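Local coordinates for polymerase X (Deinococcus radiodurans, PDB 2W9M), which probably extends DNA from deoxynucleoside triphosphates as a family X polymerase, and also carries a C-terminal part that binds zinc, at residues 159-163 with 191-196; 196-202 with 231-237. One frame throughout, in Å; residues are numbered along the deposited sequence.

Contact 1. Residues 159-163 with 191-196; sequences QRQSL and GLETVR
A short antiparallel bridge, Gln161 facing Val195 and Ser162 facing Thr194, attaches strand 161-162 to the beginning of strand 194-203 in the mixed sheet of the polymerase X region, probably its palm. Gln161 and Val195 form the hydrogen-bonded pair. Gln161 N gives to Val195 O over 2.8 Å, while the return bond from Val195 N meets Gln161 O in the carbonyl plane at an N-H...O angle of 152°. Ser162 and Thr194 make the non-hydrogen-bonded pair, their side chains diverging. A weak, bent bond from Leu163 N to Glu193 O, 3.5 Å long, closes the pairing where the first strand turns into helix 163-176. Ser162 is the N-cap of that helix, its OG bonded to Ala165 N. On the other segment, Gly191 ends helix 186-190 in a Schellman motif. Leu163 spreads over the carbonyls beyond the bridge, a chi1 of 177° carrying CG away from its own N, with its CB 3.6 Å from Leu192 O and CD2 facing Gly191 O. The polar end of Gln161 turns back to Phe155 O and to Arg158. Glu193 pairs with Arg500, linking this corner to the part of the chain that binds zinc. Arg160 runs out extended from CG to NE, obliquely across Thr194, whose CG2 lies against CB and CD of the arginine; the modelled 3.2 Å from Thr194 CG2 to Arg160 CB is doubtfully short. The guanidinium then reaches the start of the strand: Arg196 N lies over one face, toward the rim, while NH1 comes within 2.9 Å of Thr194 O, near the guanidinium plane.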
loop_
_atom_site.group_PDB
_atom_site.type_symbol
_atom_site.label_atom_id
_atom_site.label_comp_id
_atom_site.label_asym_id
_atom_site.label_seq_id
_atom_site.Cartn_x
_atom_site.Cartn_y
_atom_site.Cartn_z
ATOM N N GLN A 159 14.422 -5.554 -8.405
ATOM C CA GLN A 159 14.978 -4.682 -9.434
ATOM C C GLN A 159 14.551 -3.250 -9.163
ATOM O O GLN A 159 15.274 -2.302 -9.459
ATOM C CB GLN A 159 14.508 -5.099 -10.827
ATOM C CG GLN A 159 15.456 -6.032 -11.563
ATOM C CD GLN A 159 15.227 -6.019 -13.063
ATOM O OE1 GLN A 159 14.901 -4.981 -13.645
ATOM N NE2 GLN A 159 15.399 -7.174 -13.700
ATOM N N ARG A 160 13.360 -3.107 -8.597
ATOM C CA ARG A 160 12.837 -1.805 -8.223
ATOM C C ARG A 160 12.312 -1.843 -6.787
ATOM O O ARG A 160 11.858 -2.885 -6.310
ATOM C CB ARG A 160 11.747 -1.371 -9.203
ATOM C CG ARG A 160 12.283 -0.738 -10.483
ATOM C CD ARG A 160 11.161 -0.171 -11.359
ATOM N NE ARG A 160 11.609 0.981 -12.146
ATOM C CZ ARG A 160 11.237 2.238 -11.917
ATOM N NH1 ARG A 160 10.397 2.514 -10.933
ATOM N NH2 ARG A 160 11.698 3.221 -12.678
ATOM N N GLN A 161 12.398 -0.713 -6.095
ATOM C CA GLN A 161 11.991 -0.627 -4.697
ATOM C C GLN A 161 10.576 -0.077 -4.561
ATOM O O GLN A 161 10.071 0.582 -5.466
ATOM C CB GLN A 161 12.961 0.267 -3.922
ATOM C CG GLN A 161 14.404 -0.207 -3.967
ATOM C CD GLN A 161 14.561 -1.603 -3.413
ATOM O OE1 GLN A 161 13.820 -2.012 -2.519
ATOM N NE2 GLN A 161 15.527 -2.344 -3.938
ATOM N N SER A 162 9.934 -0.352 -3.429
ATOM C CA SER A 162 8.615 0.202 -3.159
ATOM C C SER A 162 8.757 1.687 -2.867
ATOM O O SER A 162 9.817 2.137 -2.435
ATOM C CB SER A 162 7.944 -0.507 -1.975
ATOM O OG SER A 162 8.560 -0.175 -0.740
ATOM N N LEU A 163 7.694 2.446 -3.111
ATOM C CA LEU A 163 7.706 3.875 -2.826
ATOM C C LEU A 163 8.045 4.131 -1.362
ATOM O O LEU A 163 8.678 5.131 -1.031
ATOM C CB LEU A 163 6.353 4.501 -3.156
ATOM C CG LEU A 163 6.206 5.993 -2.846
ATOM C CD1 LEU A 163 7.286 6.802 -3.557
ATOM C CD2 LEU A 163 4.817 6.486 -3.230
ATOM N N GLY A 191 6.114 10.360 -6.674
ATOM C CA GLY A 191 5.238 9.336 -6.128
ATOM C C GLY A 191 5.055 8.083 -6.959
ATOM O O GLY A 191 4.037 7.402 -6.846
ATOM N N LEU A 192 6.038 7.771 -7.790
ATOM C CA LEU A 192 5.975 6.561 -8.589
ATOM C C LEU A 192 5.704 5.372 -7.666
ATOM O O LEU A 192 6.439 5.149 -6.707
ATOM C CB LEU A 192 7.286 6.369 -9.353
ATOM C CG LEU A 192 7.139 5.899 -10.797
ATOM C CD1 LEU A 192 6.403 6.954 -11.593
ATOM C CD2 LEU A 192 8.498 5.603 -11.412
ATOM N N GLU A 193 4.643 4.619 -7.946
ATOM C CA GLU A 193 4.276 3.469 -7.116
ATOM C C GLU A 193 5.464 2.532 -6.891
ATOM O O GLU A 193 5.583 1.892 -5.847
ATOM C CB GLU A 193 3.091 2.707 -7.721
ATOM C CG GLU A 193 3.251 2.345 -9.193
ATOM C CD GLU A 193 2.840 3.471 -10.132
ATOM O OE1 GLU A 193 2.105 4.382 -9.693
ATOM O OE2 GLU A 193 3.248 3.440 -11.312
ATOM N N THR A 194 6.341 2.466 -7.882
ATOM C CA THR A 194 7.579 1.713 -7.774
ATOM C C THR A 194 8.743 2.642 -8.130
ATOM O O THR A 194 8.584 3.555 -8.941
ATOM C CB THR A 194 7.554 0.482 -8.686
ATOM O OG1 THR A 194 6.969 -0.619 -7.978
ATOM C CG2 THR A 194 8.948 0.109 -9.105
ATOM N N VAL A 195 9.903 2.421 -7.515
ATOM C CA VAL A 195 10.991 3.396 -7.555
ATOM C C VAL A 195 12.361 2.784 -7.857
ATOM O O VAL A 195 12.758 1.793 -7.241
ATOM C CB VAL A 195 11.059 4.158 -6.222
ATOM C CG1 VAL A 195 12.487 4.484 -5.864
ATOM C CG2 VAL A 195 10.210 5.413 -6.288
ATOM N N ARG A 196 13.088 3.384 -8.797
ATOM C CA ARG A 196 14.390 2.855 -9.202
ATOM C C ARG A 196 15.472 3.083 -8.151
ATOM O O ARG A 196 16.411 2.295 -8.036
ATOM C CB ARG A 196 14.832 3.452 -10.539
ATOM C CG ARG A 196 14.875 4.972 -10.562
ATOM C CD ARG A 196 15.255 5.498 -11.947
ATOM N NE ARG A 196 16.627 5.996 -12.016
ATOM C CZ ARG A 196 17.712 5.228 -12.020
ATOM N NH1 ARG A 196 17.606 3.908 -11.943
ATOM N NH2 ARG A 196 18.911 5.786 -12.094
#

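Contact 2. Residues 196-202 with 231-237; sequences RAAELTV and VPVEIAC
Leu200 lays its CB against CG1 of Ile235, 4.0 Å away, on one face of a parallel strand pair, probably the palm strands that carry the metal-binding acids in family X polymerases. Ala198 does the same further back, its CB resting 4.1 Å from Val233 CG2, and helix 163-176 covers this apolar face with Val169, Ala170 and Leu173. The strands, 198-202 and 231-237, run at only 15° to each other, and residues 198, 200 and 202 bond to Pro232, Glu234 and Ala236 in the alternation expected of parallel strands. Leu200 N reaches Glu234 O over 3.0 Å, nearly along the C=O axis, whereas the final bond, Val202 N to Ala236 O, is weak. On the other face Glu199 and Glu234 probably stand where two of the family's acids are expected, with Ala197 at the place of the first aspartate. In both glutamates CG is anti to the carbonyl carbon (chi1 -74° in Glu199, -71° in Glu234) and the chain is extended beyond it, which lets the two run out together. Arg196, bent at chi3, crosses Glu234 at about a right angle in a salt bridge from NH2 to OE2; the modelled 2.5 Å is doubtfully short. Arg250 takes Glu234 OE1, and Glu199 OE2 accepts from Asp187 N. Protein groups thus hold the paired acids here, while the zinc ions sit elsewhere.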
loop_
_atom_site.group_PDB
_atom_site.type_symbol
_atom_site.label_atom_id
_atom_site.label_comp_id
_atom_site.label_asym_id
_atom_site.label_seq_id
_atom_site.Cartn_x
_atom_site.Cartn_y
_atom_site.Cartn_z
ATOM N N ARG A 196 13.088 3.384 -8.797
ATOM C CA ARG A 196 14.390 2.855 -9.202
ATOM C C ARG A 196 15.472 3.083 -8.151
ATOM O O ARG A 196 16.411 2.295 -8.036
ATOM C CB ARG A 196 14.832 3.452 -10.539
ATOM C CG ARG A 196 14.875 4.972 -10.562
ATOM C CD ARG A 196 15.255 5.498 -11.947
ATOM N NE ARG A 196 16.627 5.996 -12.016
ATOM C CZ ARG A 196 17.712 5.228 -12.020
ATOM N NH1 ARG A 196 17.606 3.908 -11.943
ATOM N NH2 ARG A 196 18.911 5.786 -12.094
ATOM N N ALA A 197 15.341 4.165 -7.391
ATOM C CA ALA A 197 16.317 4.481 -6.357
ATOM C C ALA A 197 15.830 5.580 -5.423
ATOM O O ALA A 197 14.892 6.310 -5.740
ATOM C CB ALA A 197 17.638 4.888 -6.992
ATOM N N ALA A 198 16.472 5.689 -4.264
ATOM C CA ALA A 198 16.266 6.837 -3.393
ATOM C C ALA A 198 17.031 8.016 -3.980
ATOM O O ALA A 198 18.247 8.115 -3.825
ATOM C CB ALA A 198 16.747 6.537 -1.990
ATOM N N GLU A 199 16.315 8.897 -4.671
ATOM C CA GLU A 199 16.936 10.037 -5.331
ATOM C C GLU A 199 16.765 11.320 -4.527
ATOM O O GLU A 199 15.681 11.625 -4.027
ATOM C CB GLU A 199 16.370 10.214 -6.740
ATOM C CG GLU A 199 16.869 9.184 -7.751
ATOM C CD GLU A 199 16.004 9.119 -9.004
ATOM O OE1 GLU A 199 16.454 9.606 -10.066
ATOM O OE2 GLU A 199 14.870 8.588 -8.924
ATOM N N LEU A 200 17.850 12.072 -4.413
ATOM C CA LEU A 200 17.869 13.290 -3.621
ATOM C C LEU A 200 18.515 14.391 -4.454
ATOM O O LEU A 200 19.349 14.128 -5.319
ATOM C CB LEU A 200 18.685 13.058 -2.344
ATOM C CG LEU A 200 18.133 13.527 -0.998
ATOM C CD1 LEU A 200 16.680 13.121 -0.853
ATOM C CD2 LEU A 200 18.960 12.956 0.143
ATOM N N THR A 201 18.122 15.628 -4.202
ATOM C CA THR A 201 18.765 16.755 -4.858
ATOM C C THR A 201 19.372 17.664 -3.783
ATOM O O THR A 201 18.887 17.714 -2.654
ATOM C CB THR A 201 17.784 17.497 -5.785
ATOM O OG1 THR A 201 18.419 17.767 -7.041
ATOM C CG2 THR A 201 17.297 18.784 -5.147
ATOM N N VAL A 202 20.443 18.367 -4.130
ATOM C CA VAL A 202 21.269 19.037 -3.129
ATOM C C VAL A 202 22.086 20.169 -3.770
ATOM O O VAL A 202 22.504 20.052 -4.922
ATOM C CB VAL A 202 22.223 18.012 -2.470
ATOM C CG1 VAL A 202 23.595 18.614 -2.215
ATOM C CG2 VAL A 202 21.610 17.439 -1.195
ATOM N N VAL A 231 18.990 -0.415 -0.561
ATOM C CA VAL A 231 18.264 0.560 -1.366
ATOM C C VAL A 231 19.231 1.443 -2.150
ATOM O O VAL A 231 19.993 2.209 -1.558
ATOM C CB VAL A 231 17.385 1.456 -0.486
ATOM C CG1 VAL A 231 16.587 2.416 -1.345
ATOM C CG2 VAL A 231 16.467 0.610 0.381
ATOM N N PRO A 232 19.208 1.335 -3.489
ATOM C CA PRO A 232 20.076 2.152 -4.347
ATOM C C PRO A 232 19.852 3.647 -4.107
ATOM O O PRO A 232 18.711 4.088 -3.937
ATOM C CB PRO A 232 19.631 1.773 -5.762
ATOM C CG PRO A 232 19.006 0.425 -5.617
ATOM C CD PRO A 232 18.352 0.428 -4.272
ATOM N N VAL A 233 20.938 4.412 -4.092
ATOM C CA VAL A 233 20.871 5.830 -3.774
ATOM C C VAL A 233 21.567 6.675 -4.831
ATOM O O VAL A 233 22.638 6.317 -5.311
ATOM C CB VAL A 233 21.521 6.122 -2.411
ATOM C CG1 VAL A 233 21.768 7.609 -2.244
ATOM C CG2 VAL A 233 20.649 5.596 -1.285
ATOM N N GLU A 234 20.948 7.795 -5.189
ATOM C CA GLU A 234 21.563 8.756 -6.096
ATOM C C GLU A 234 21.389 10.166 -5.566
ATOM O O GLU A 234 20.279 10.589 -5.250
ATOM C CB GLU A 234 20.959 8.660 -7.496
ATOM C CG GLU A 234 21.334 7.400 -8.248
ATOM C CD GLU A 234 20.760 7.374 -9.649
ATOM O OE1 GLU A 234 20.833 8.408 -10.347
ATOM O OE2 GLU A 234 20.240 6.313 -10.051
ATOM N N ILE A 235 22.496 10.889 -5.469
ATOM C CA ILE A 235 22.464 12.261 -4.999
ATOM C C ILE A 235 23.120 13.136 -6.048
ATOM O O ILE A 235 24.265 12.911 -6.427
ATOM C CB ILE A 235 23.177 12.407 -3.637
ATOM C CG1 ILE A 235 22.442 11.581 -2.574
ATOM C CG2 ILE A 235 23.264 13.870 -3.225
ATOM C CD1 ILE A 235 23.054 11.656 -1.196
ATOM N N ALA A 236 22.369 14.110 -6.546
ATOM C CA ALA A 236 22.888 15.036 -7.538
ATOM C C ALA A 236 22.985 16.414 -6.913
ATOM O O ALA A 236 22.053 16.864 -6.248
ATOM C CB ALA A 236 21.991 15.067 -8.766
ATOM N N CYS A 237 24.114 17.080 -7.122
ATOM C CA CYS A 237 24.327 18.400 -6.547
ATOM C C CYS A 237 24.613 19.463 -7.608
ATOM O O CYS A 237 24.873 19.145 -8.767
ATOM C CB CYS A 237 25.443 18.356 -5.504
ATOM S SG CYS A 237 26.735 17.143 -5.861
#

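How the contacts relate
The two contacts follow one another along the chain without nesting or crossing, and they meet at Arg196, which belongs to both. Contact 1 closes first, bringing strand 161-162 to the start of strand 194-203 after helix 163-176, strand 183-184 and helix 186-190. Contact 2 then closes the next excursion, through helix 206-212 and strands 217-218 and 224-228, and pairs the rest of strand 194-203 with strand 231-238. Of the two, contact 1 gives strand 194-203 an antiparallel partner at its start and contact 2 a parallel one further on; strand 183-184 is a further antiparallel neighbour. With centres 13 Å apart, the contacts also touch directly where Gln161 NE2 packs 4.0 Å from Pro232 CD.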